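Local coordinates for carboxysome shell vertex protein CcmL (Synechocystis sp., PDB 2QW7) that probably forms the pentameric vertices of the polyhedral carboxysome shell that encloses RuBisCO, introducing curvature into otherwise flat layers of hexagonally packed subunits, at residues A[4-9]-A[25-30]; A[14-19]-A[71-76]. One frame throughout, in Å; residues are numbered along the deposited sequence.

Contact 1 (A[4-9]-A[25-30]); sequences AKVLGT and LLVQFL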
loop_
_atom_site.group_PDB
_atom_site.type_symbol
_atom_site.label_atom_id
_atom_site.label_comp_id
_atom_site.label_asym_id
_atom_site.label_seq_id
_atom_site.Cartn_x
_atom_site.Cartn_y
_atom_site.Cartn_z
ATOM N N ALA A 4 0.654 16.422 6.317
ATOM C CA ALA A 4 1.240 16.962 5.115
ATOM C C ALA A 4 1.054 18.465 5.030
ATOM O O ALA A 4 0.137 19.018 5.644
ATOM C CB ALA A 4 0.637 16.360 3.934
ATOM N N LYS A 5 1.946 19.085 4.252
ATOM C CA LYS A 5 1.958 20.527 3.991
ATOM C C LYS A 5 1.591 20.774 2.513
ATOM O O LYS A 5 2.054 20.028 1.624
ATOM C CB LYS A 5 3.362 21.132 4.232
ATOM C CG LYS A 5 3.456 22.637 4.159
ATOM C CD LYS A 5 4.555 23.129 5.117
ATOM C CE LYS A 5 4.829 24.640 5.097
ATOM N NZ LYS A 5 5.338 25.062 6.435
ATOM N N VAL A 6 0.774 21.802 2.261
ATOM C CA VAL A 6 0.418 22.114 0.889
ATOM C C VAL A 6 1.518 22.889 0.213
ATOM O O VAL A 6 1.915 23.967 0.652
ATOM C CB VAL A 6 -0.963 22.790 0.731
ATOM C CG1 VAL A 6 -1.188 23.133 -0.704
ATOM C CG2 VAL A 6 -2.105 21.834 1.173
ATOM N N LEU A 7 2.061 22.286 -0.839
ATOM C CA LEU A 7 3.136 22.854 -1.616
ATOM C C LEU A 7 2.666 23.641 -2.824
ATOM O O LEU A 7 3.163 24.706 -3.140
ATOM C CB LEU A 7 4.039 21.740 -2.076
ATOM C CG LEU A 7 5.212 21.439 -1.164
ATOM C CD1 LEU A 7 4.732 21.394 0.286
ATOM C CD2 LEU A 7 5.796 20.134 -1.640
ATOM N N GLY A 8 1.690 23.110 -3.522
ATOM C CA GLY A 8 1.188 23.795 -4.699
ATOM C C GLY A 8 -0.040 23.158 -5.324
ATOM O O GLY A 8 -0.717 22.328 -4.703
ATOM N N THR A 9 -0.328 23.551 -6.564
ATOM C CA THR A 9 -1.474 22.963 -7.288
ATOM C C THR A 9 -0.944 22.312 -8.584
ATOM O O THR A 9 0.169 22.650 -9.096
ATOM C CB THR A 9 -2.754 23.915 -7.496
ATOM O OG1 THR A 9 -2.790 24.529 -8.789
ATOM C CG2 THR A 9 -2.909 25.011 -6.420
ATOM N N LEU A 25 -4.195 19.070 -5.489
ATOM C CA LEU A 25 -3.180 19.683 -4.687
ATOM C C LEU A 25 -2.006 18.764 -4.478
ATOM O O LEU A 25 -2.279 17.550 -4.200
ATOM C CB LEU A 25 -3.803 20.011 -3.325
ATOM C CG LEU A 25 -4.636 21.274 -3.265
ATOM C CD1 LEU A 25 -5.183 21.308 -1.838
ATOM C CD2 LEU A 25 -3.772 22.515 -3.656
ATOM N N LEU A 26 -0.791 19.348 -4.588
ATOM C CA LEU A 26 0.434 18.665 -4.303
ATOM C C LEU A 26 0.700 18.855 -2.828
ATOM O O LEU A 26 1.003 19.930 -2.357
ATOM C CB LEU A 26 1.578 19.266 -5.108
ATOM C CG LEU A 26 3.084 18.919 -5.002
ATOM C CD1 LEU A 26 3.432 17.494 -5.443
ATOM C CD2 LEU A 26 3.683 19.934 -5.948
ATOM N N VAL A 27 0.642 17.774 -2.071
ATOM C CA VAL A 27 0.898 17.824 -0.636
ATOM C C VAL A 27 2.059 16.966 -0.224
ATOM O O VAL A 27 1.960 15.736 -0.329
ATOM C CB VAL A 27 -0.339 17.368 0.190
ATOM C CG1 VAL A 27 -1.255 18.531 0.274
ATOM C CG2 VAL A 27 -1.075 16.043 -0.342
ATOM N N GLN A 28 3.120 17.604 0.294
ATOM C CA GLN A 28 4.331 16.923 0.790
ATOM C C GLN A 28 4.137 16.358 2.189
ATOM O O GLN A 28 3.669 17.063 3.107
ATOM C CB GLN A 28 5.471 17.907 0.877
ATOM C CG GLN A 28 6.782 17.261 1.383
ATOM C CD GLN A 28 7.950 18.044 0.957
ATOM O OE1 GLN A 28 8.010 19.269 1.107
ATOM N NE2 GLN A 28 8.944 17.343 0.469
ATOM N N PHE A 29 4.511 15.096 2.390
ATOM C CA PHE A 29 4.326 14.496 3.708
ATOM C C PHE A 29 5.314 15.000 4.757
ATOM O O PHE A 29 6.496 15.444 4.468
ATOM C CB PHE A 29 4.414 12.988 3.648
ATOM C CG PHE A 29 3.236 12.306 2.952
ATOM C CD1 PHE A 29 3.433 11.133 2.283
ATOM C CD2 PHE A 29 1.939 12.786 3.046
ATOM C CE1 PHE A 29 2.322 10.434 1.710
ATOM C CE2 PHE A 29 0.869 12.123 2.400
ATOM C CZ PHE A 29 1.053 10.932 1.747
ATOM N N LEU A 30 4.772 14.973 5.990
ATOM C CA LEU A 30 5.499 15.415 7.187
ATOM C C LEU A 30 5.722 14.262 8.174
ATOM O O LEU A 30 4.925 13.383 8.330
ATOM C CB LEU A 30 4.699 16.491 7.893
ATOM C CG LEU A 30 4.841 17.953 7.501
ATOM C CD1 LEU A 30 4.657 18.155 6.054
ATOM C CD2 LEU A 30 3.851 18.722 8.301
#
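L25 meets both V6 and T9 through one methyl, CD2, which lies 3.8 Å from T9 CG2 and also reaches V6 CG1. Its CG is anti to the carbonyl carbon (chi1 -80°), and from there the branch extends over the neighbouring strand. L26 marks the irregularity in the antiparallel pairing: its O takes L7 N at 3.0 Å and, weakly, G8 N at 3.5 Å, while its own N bonds to G8 O. Two residues facing one make a classic beta bulge, and the helix-like backbone of L7 fits it. Beyond it, V27 CG1 lies against V6 CG2 at 3.5 Å on the face that also carries A4 and F29. The strands belong to the small closed barrel of the EutN/CcmL family, grouped with OB folds. Q28 restores regular pairing, its O receiving K5 N at 2.9 Å and its N bonding back to K5 O. On the other face, Q28 CB sits 3.4 Å from L7 CD2, both side chains packing on T32 of a second subunit; an alanine in place of L7 would probably open a gap beside the Q28 chain and weaken that intersubunit packing. F29 presents its ring edge, CD2, to A4 CB at 3.9 Å. L30 follows, laying CD1 alongside K5 CB at 3.7 Å.

Contact 2 (A[14-19]-A[71-76]); sequences SKTPNL and DRPLDA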
loop_
_atom_site.group_PDB
_atom_site.type_symbol
_atom_site.label_atom_id
_atom_site.label_comp_id
_atom_site.label_asym_id
_atom_site.label_seq_id
_atom_site.Cartn_x
_atom_site.Cartn_y
_atom_site.Cartn_z
ATOM N N SER A 14 -5.549 17.432 -20.089
ATOM C CA SER A 14 -5.812 16.146 -20.737
ATOM C C SER A 14 -5.839 15.078 -19.638
ATOM O O SER A 14 -4.812 14.627 -19.149
ATOM C CB SER A 14 -4.825 15.867 -21.874
ATOM O OG SER A 14 -4.958 16.869 -22.888
ATOM N N LYS A 15 -7.061 14.723 -19.241
ATOM C CA LYS A 15 -7.307 13.769 -18.167
ATOM C C LYS A 15 -8.642 13.040 -18.288
ATOM O O LYS A 15 -9.467 13.351 -19.141
ATOM C CB LYS A 15 -7.248 14.489 -16.825
ATOM C CG LYS A 15 -8.264 15.555 -16.720
ATOM C CD LYS A 15 -8.121 16.460 -15.535
ATOM C CE LYS A 15 -9.157 17.600 -15.751
ATOM N NZ LYS A 15 -9.680 18.355 -14.566
ATOM N N THR A 16 -8.860 12.080 -17.397
ATOM C CA THR A 16 -10.105 11.324 -17.446
ATOM C C THR A 16 -11.294 12.195 -17.058
ATOM O O THR A 16 -11.193 13.085 -16.228
ATOM C CB THR A 16 -10.156 10.075 -16.510
ATOM O OG1 THR A 16 -9.482 10.350 -15.267
ATOM C CG2 THR A 16 -9.578 8.892 -17.188
ATOM N N PRO A 17 -12.443 11.953 -17.685
ATOM C CA PRO A 17 -13.705 12.574 -17.308
ATOM C C PRO A 17 -14.124 12.465 -15.834
ATOM O O PRO A 17 -14.934 13.280 -15.370
ATOM C CB PRO A 17 -14.694 11.775 -18.103
ATOM C CG PRO A 17 -13.965 11.386 -19.302
ATOM C CD PRO A 17 -12.568 11.181 -18.928
ATOM N N ASN A 18 -13.614 11.451 -15.131
ATOM C CA ASN A 18 -13.924 11.223 -13.726
ATOM C C ASN A 18 -13.034 12.113 -12.848
ATOM O O ASN A 18 -13.103 12.043 -11.629
ATOM C CB ASN A 18 -13.628 9.768 -13.299
ATOM C CG ASN A 18 -13.883 8.704 -14.389
ATOM O OD1 ASN A 18 -13.218 8.669 -15.435
ATOM N ND2 ASN A 18 -14.793 7.765 -14.092
ATOM N N LEU A 19 -12.150 12.894 -13.459
ATOM C CA LEU A 19 -11.243 13.735 -12.701
ATOM C C LEU A 19 -11.568 15.181 -12.955
ATOM O O LEU A 19 -10.829 16.078 -12.544
ATOM C CB LEU A 19 -9.812 13.440 -13.140
ATOM C CG LEU A 19 -8.763 13.194 -12.043
ATOM C CD1 LEU A 19 -9.363 12.320 -10.909
ATOM C CD2 LEU A 19 -7.475 12.591 -12.643
ATOM N N ASP A 71 -16.604 6.979 -7.795
ATOM C CA ASP A 71 -16.196 6.522 -9.123
ATOM C C ASP A 71 -15.013 7.286 -9.736
ATOM O O ASP A 71 -14.776 7.192 -10.943
ATOM C CB ASP A 71 -17.395 6.533 -10.092
ATOM C CG ASP A 71 -17.845 5.140 -10.456
ATOM O OD1 ASP A 71 -18.031 4.291 -9.555
ATOM O OD2 ASP A 71 -17.942 4.871 -11.668
ATOM N N ARG A 72 -14.282 8.023 -8.905
ATOM C CA ARG A 72 -13.143 8.825 -9.375
ATOM C C ARG A 72 -11.858 8.090 -9.113
ATOM O O ARG A 72 -11.742 7.432 -8.103
ATOM C CB ARG A 72 -12.975 10.147 -8.621
ATOM C CG ARG A 72 -13.999 11.234 -8.861
ATOM C CD ARG A 72 -13.361 12.660 -8.762
ATOM N NE ARG A 72 -14.314 13.764 -8.538
ATOM C CZ ARG A 72 -15.360 14.068 -9.317
ATOM N NH1 ARG A 72 -15.689 13.339 -10.380
ATOM N NH2 ARG A 72 -16.132 15.105 -9.005
ATOM N N PRO A 73 -10.841 8.270 -9.969
ATOM C CA PRO A 73 -9.563 7.610 -9.786
ATOM C C PRO A 73 -8.672 8.251 -8.748
ATOM O O PRO A 73 -7.445 8.474 -8.985
ATOM C CB PRO A 73 -8.897 7.819 -11.145
ATOM C CG PRO A 73 -9.302 9.152 -11.484
ATOM C CD PRO A 73 -10.798 9.078 -11.195
ATOM N N LEU A 74 -9.290 8.510 -7.603
ATOM C CA LEU A 74 -8.634 9.147 -6.488
ATOM C C LEU A 74 -7.956 8.163 -5.483
ATOM O O LEU A 74 -8.617 7.278 -4.894
ATOM C CB LEU A 74 -9.628 10.137 -5.841
ATOM C CG LEU A 74 -9.800 11.516 -6.510
ATOM C CD1 LEU A 74 -10.963 12.379 -5.997
ATOM C CD2 LEU A 74 -8.492 12.349 -6.259
ATOM N N ASP A 75 -6.627 8.343 -5.413
ATOM C CA ASP A 75 -5.647 7.681 -4.567
ATOM C C ASP A 75 -5.434 8.279 -3.185
ATOM O O ASP A 75 -5.118 7.564 -2.213
ATOM C CB ASP A 75 -4.271 8.094 -5.123
ATOM C CG ASP A 75 -3.654 7.095 -5.987
ATOM O OD1 ASP A 75 -4.337 6.507 -6.842
ATOM O OD2 ASP A 75 -2.453 6.903 -5.817
ATOM N N ALA A 76 -5.468 9.617 -3.184
ATOM C CA ALA A 76 -5.130 10.488 -2.076
ATOM C C ALA A 76 -6.038 11.694 -2.056
ATOM O O ALA A 76 -6.152 12.394 -3.055
ATOM C CB ALA A 76 -3.671 10.953 -2.155
#
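In N18 the CG lies beside the backbone N, with chi1 at -34°, well off a staggered position, and this swings the amide towards the chain at D71. R72 bends at chi2 (-147°), carrying its aliphatic part past N18 O before the guanidinium is reached. The setting is a meeting of two tight turns. T16 to L19 form a type I beta turn, closed by L19 N on T16 O at 2.9 Å, while P73 is the centre of an inverse gamma turn in which L74 N bonds to R72 O at 2.7 Å. Two polar links join the turns. N18 ND2 gives a weak bond to D71 O, 3.2 Å away, and R72 NH1 gives a bond to N18 O, also 3.2 Å long. In the second, the nitrogen stands 61° out of the carbonyl plane, so it misses the lone-pair directions, and the oxygen is itself tilted from the guanidinium plane. To one side of these links the proline ring makes the apolar part of the contact: its CD lies 3.6 Å from N18 CB, and L19 CD1 comes across it obliquely. S14 and K15, just before the beta turn, pair with a strand of a second subunit, and L19 packs on M1 of that subunit, so the contact ties the turn from 71-76 to a segment that is itself part of the pentamer interface. L74 adds a looser touch, its CG 4.5 Å from L19 CD1. K15, the residue just before the beta turn, reaches forward to its last residue, NZ giving a hydrogen bond to L19 O at 3.3 Å from above the plane of that carbonyl.

How the contacts relate
Contact 1 joins strands 2-11 and 24-30 near the centre of the chain; contact 2 lies towards the periphery, with about 19 Å between the two centres and about 6 Å between nearest atoms. Their segments alternate along the sequence, 4-9, 14-19, 25-30 and 71-76: the excursion that links the first two barrel strands carries 14-19 outwards, where it meets the loop leading into strand 76-86. Both contacts touch the same second subunit, consistent with the barrel and its outlying turns contributing together to the tight homopentamer.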